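Local coordinates for anopheles Plasmodium-responsive Leucine-rich repeat protein 1B (Anopheles gambiae, PDB 4XGO) that probably acts in mosquito immunity against Plasmodium by binding partner proteins such as LRIM1, here represented by its leucine-rich repeat domain, at residues 45-50 with 67-72. Sequence-based numbering, arbitrary orientation.
Sequences YAHTIQ and FQNVPL
H47 lies beside V70 and Q50 beside L72, their CA atoms 5.1 and 5.2 Å apart, as two irregular loops run alongside each other, the first folded into a type I turn from A46 to I49. The direct polar link is made by the H47 ring, whose ND1 donates to the backbone O of N69 over 2.7 Å. That bond is nearly straight (175°) and lies in the ring plane, meeting a lone pair of the carbonyl. With CG beside the backbone N (chi1 -57°), the imidazole reaches across to its neighbour, and histidine suits the place because it offers an N-H at the edge of a flat ring. The N69 amide is turned 44° from that ring, and its OD1 approaches CE1 of H47 at 3.4 Å. On the buried side, CG1 of V70 lies against CB of I49 (3.9 Å) and near its CD1; these branched side chains pack together between the two loops, where I49 also touches F43. The exposed L72 lies alongside the turn, its CB near CG of Q50 at 4.0 Å and its CD1 by the carbonyl of H47. A water donates to the O atoms of H47 and I49 and accepts from N of L72, giving three backbone groups a shared partner. Successive leucine-rich repeats are thus joined, in the loops that lead into strands 51-53 and 75-77, by one side-chain-to-backbone bond, a bridging water and a small apolar contact. Because ND1 carries the proton here, a neutral H47 would probably be held as the ND1-H tautomer.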
ATOM      1  N   TYR A  45     -31.363   4.285 -14.236  1.00 28.39           N
ATOM      2  CA  TYR A  45     -32.323   3.200 -14.048  1.00 30.19           C
ATOM      3  C   TYR A  45     -32.147   2.466 -12.718  1.00 29.11           C
ATOM      4  O   TYR A  45     -32.565   1.301 -12.572  1.00 29.02           O
ATOM      5  CB  TYR A  45     -32.183   2.219 -15.213  1.00 32.50           C
ATOM      6  CG  TYR A  45     -32.387   2.903 -16.543  1.00 35.31           C
ATOM      7  CD1 TYR A  45     -33.671   3.156 -17.021  1.00 37.69           C
ATOM      8  CD2 TYR A  45     -31.302   3.326 -17.306  1.00 37.21           C
ATOM      9  CE1 TYR A  45     -33.869   3.794 -18.231  1.00 39.79           C
ATOM     10  CE2 TYR A  45     -31.489   3.966 -18.518  1.00 40.09           C
ATOM     11  CZ  TYR A  45     -32.774   4.197 -18.977  1.00 40.88           C
ATOM     12  OH  TYR A  45     -32.975   4.834 -20.184  1.00 43.18           O
ATOM     13  N   ALA A  46     -31.540   3.146 -11.744  1.00 27.35           N
ATOM     14  CA  ALA A  46     -31.210   2.538 -10.461  1.00 27.03           C
ATOM     15  C   ALA A  46     -31.518   3.492  -9.313  1.00 26.58           C
ATOM     16  O   ALA A  46     -30.684   3.708  -8.426  1.00 25.32           O
ATOM     17  CB  ALA A  46     -29.741   2.136 -10.442  1.00 26.88           C
ATOM     18  N   HIS A  47     -32.730   4.043  -9.316  1.00 25.93           N
ATOM     19  CA  HIS A  47     -33.118   5.039  -8.320  1.00 26.24           C
ATOM     20  C   HIS A  47     -33.331   4.473  -6.915  1.00 24.98           C
ATOM     21  O   HIS A  47     -33.464   5.240  -5.956  1.00 25.74           O
ATOM     22  CB  HIS A  47     -34.384   5.786  -8.762  1.00 27.15           C
ATOM     23  CG  HIS A  47     -34.271   6.457 -10.095  1.00 29.03           C
ATOM     24  ND1 HIS A  47     -33.212   7.270 -10.439  1.00 29.08           N
ATOM     25  CD2 HIS A  47     -35.124   6.483 -11.153  1.00 31.06           C
ATOM     26  CE1 HIS A  47     -33.406   7.759 -11.651  1.00 30.82           C
ATOM     27  NE2 HIS A  47     -34.560   7.298 -12.108  1.00 30.98           N
ATOM     28  N   THR A  48     -33.309   3.149  -6.780  1.00 23.80           N
ATOM     29  CA  THR A  48     -33.526   2.488  -5.500  1.00 23.06           C
ATOM     30  C   THR A  48     -32.279   2.474  -4.588  1.00 21.48           C
ATOM     31  O   THR A  48     -32.399   2.162  -3.422  1.00 21.18           O
ATOM     32  CB  THR A  48     -33.966   1.025  -5.711  1.00 23.64           C
ATOM     33  OG1 THR A  48     -33.030   0.373  -6.579  1.00 23.77           O
ATOM     34  CG2 THR A  48     -35.361   0.945  -6.333  1.00 24.99           C
ATOM     35  N   ILE A  49     -31.106   2.822  -5.117  1.00 20.45           N
ATOM     36  CA  ILE A  49     -29.836   2.675  -4.346  1.00 19.40           C
ATOM     37  C   ILE A  49     -29.820   3.549  -3.086  1.00 18.90           C
ATOM     38  O   ILE A  49     -30.054   4.773  -3.140  1.00 19.21           O
ATOM     39  CB  ILE A  49     -28.616   3.013  -5.221  1.00 19.17           C
ATOM     40  CG1 ILE A  49     -28.468   1.977  -6.332  1.00 19.25           C
ATOM     41  CG2 ILE A  49     -27.336   3.075  -4.370  1.00 18.92           C
ATOM     42  CD1 ILE A  49     -27.572   2.421  -7.468  1.00 19.40           C
ATOM     43  N   GLN A  50     -29.567   2.911  -1.949  1.00 18.71           N
ATOM     44  CA  GLN A  50     -29.350   3.615  -0.700  1.00 18.69           C
ATOM     45  C   GLN A  50     -27.887   3.541  -0.269  1.00 17.23           C
ATOM     46  O   GLN A  50     -27.399   4.459   0.357  1.00 16.94           O
ATOM     47  CB  GLN A  50     -30.216   3.028   0.386  1.00 20.58           C
ATOM     48  CG  GLN A  50     -31.699   3.279   0.142  1.00 22.66           C
ATOM     49  CD  GLN A  50     -32.559   2.621   1.184  1.00 25.18           C
ATOM     50  OE1 GLN A  50     -32.104   2.343   2.292  1.00 27.87           O
ATOM     51  NE2 GLN A  50     -33.809   2.346   0.832  1.00 27.17           N
ATOM     52  N   PHE A  67     -24.959  11.885  -9.013  1.00 20.30           N
ATOM     53  CA  PHE A  67     -25.781  11.396  -7.900  1.00 20.48           C
ATOM     54  C   PHE A  67     -27.212  11.946  -7.850  1.00 22.16           C
ATOM     55  O   PHE A  67     -27.991  11.590  -6.952  1.00 22.28           O
ATOM     56  CB  PHE A  67     -25.061  11.582  -6.548  1.00 19.95           C
ATOM     57  CG  PHE A  67     -23.725  10.878  -6.466  1.00 18.98           C
ATOM     58  CD1 PHE A  67     -23.594   9.540  -6.850  1.00 18.69           C
ATOM     59  CD2 PHE A  67     -22.585  11.552  -6.026  1.00 18.46           C
ATOM     60  CE1 PHE A  67     -22.364   8.897  -6.805  1.00 18.55           C
ATOM     61  CE2 PHE A  67     -21.355  10.910  -5.975  1.00 18.20           C
ATOM     62  CZ  PHE A  67     -21.241   9.577  -6.351  1.00 18.11           C
ATOM     63  N   GLN A  68     -27.576  12.784  -8.819  1.00 23.67           N
ATOM     64  CA  GLN A  68     -28.961  13.224  -8.950  1.00 25.33           C
ATOM     65  C   GLN A  68     -29.911  12.040  -9.121  1.00 24.63           C
ATOM     66  O   GLN A  68     -31.057  12.097  -8.679  1.00 25.70           O
ATOM     67  CB  GLN A  68     -29.115  14.158 -10.138  1.00 27.31           C
ATOM     68  CG  GLN A  68     -28.383  15.456  -9.969  1.00 29.90           C
ATOM     69  CD  GLN A  68     -28.990  16.539 -10.832  1.00 31.87           C
ATOM     70  OE1 GLN A  68     -29.171  16.352 -12.035  1.00 33.92           O
ATOM     71  NE2 GLN A  68     -29.345  17.654 -10.217  1.00 33.73           N
ATOM     72  N   ASN A  69     -29.427  10.966  -9.740  1.00 23.92           N
ATOM     73  CA  ASN A  69     -30.228   9.766  -9.945  1.00 23.64           C
ATOM     74  C   ASN A  69     -30.352   8.859  -8.727  1.00 22.59           C
ATOM     75  O   ASN A  69     -31.129   7.894  -8.767  1.00 21.20           O
ATOM     76  CB  ASN A  69     -29.665   8.948 -11.107  1.00 24.34           C
ATOM     77  CG  ASN A  69     -29.953   9.573 -12.459  1.00 25.97           C
ATOM     78  OD1 ASN A  69     -31.080  10.006 -12.731  1.00 25.89           O
ATOM     79  ND2 ASN A  69     -28.943   9.601 -13.327  1.00 26.65           N
ATOM     80  N   VAL A  70     -29.600   9.149  -7.655  1.00 22.02           N
ATOM     81  CA  VAL A  70     -29.682   8.342  -6.434  1.00 20.97           C
ATOM     82  C   VAL A  70     -30.053   9.184  -5.196  1.00 20.98           C
ATOM     83  O   VAL A  70     -29.278   9.288  -4.232  1.00 20.11           O
ATOM     84  CB  VAL A  70     -28.405   7.479  -6.217  1.00 20.85           C
ATOM     85  CG1 VAL A  70     -28.327   6.375  -7.262  1.00 21.08           C
ATOM     86  CG2 VAL A  70     -27.128   8.315  -6.253  1.00 20.35           C
ATOM     87  N   PRO A  71     -31.284   9.738  -5.175  1.00 20.95           N
ATOM     88  CA  PRO A  71     -31.649  10.656  -4.084  1.00 21.28           C
ATOM     89  C   PRO A  71     -31.835   9.999  -2.708  1.00 20.94           C
ATOM     90  O   PRO A  71     -31.840  10.698  -1.691  1.00 21.71           O
ATOM     91  CB  PRO A  71     -32.954  11.282  -4.583  1.00 21.95           C
ATOM     92  CG  PRO A  71     -33.559  10.219  -5.427  1.00 21.68           C
ATOM     93  CD  PRO A  71     -32.403   9.544  -6.118  1.00 21.56           C
ATOM     94  N   LEU A  72     -31.923   8.676  -2.665  1.00 20.41           N
ATOM     95  CA  LEU A  72     -32.080   7.960  -1.407  1.00 19.74           C
ATOM     96  C   LEU A  72     -30.732   7.577  -0.789  1.00 18.51           C
ATOM     97  O   LEU A  72     -30.721   6.909   0.225  1.00 17.73           O
ATOM     98  CB  LEU A  72     -32.899   6.692  -1.608  1.00 20.34           C
ATOM     99  CG  LEU A  72     -34.284   6.890  -2.232  1.00 21.32           C
ATOM    100  CD1 LEU A  72     -34.979   5.543  -2.312  1.00 21.90           C
ATOM    101  CD2 LEU A  72     -35.095   7.900  -1.431  1.00 21.83           C
TER
HETATM  102  O   HOH W   1     -31.477   6.608  -4.600  1.00 18.43           O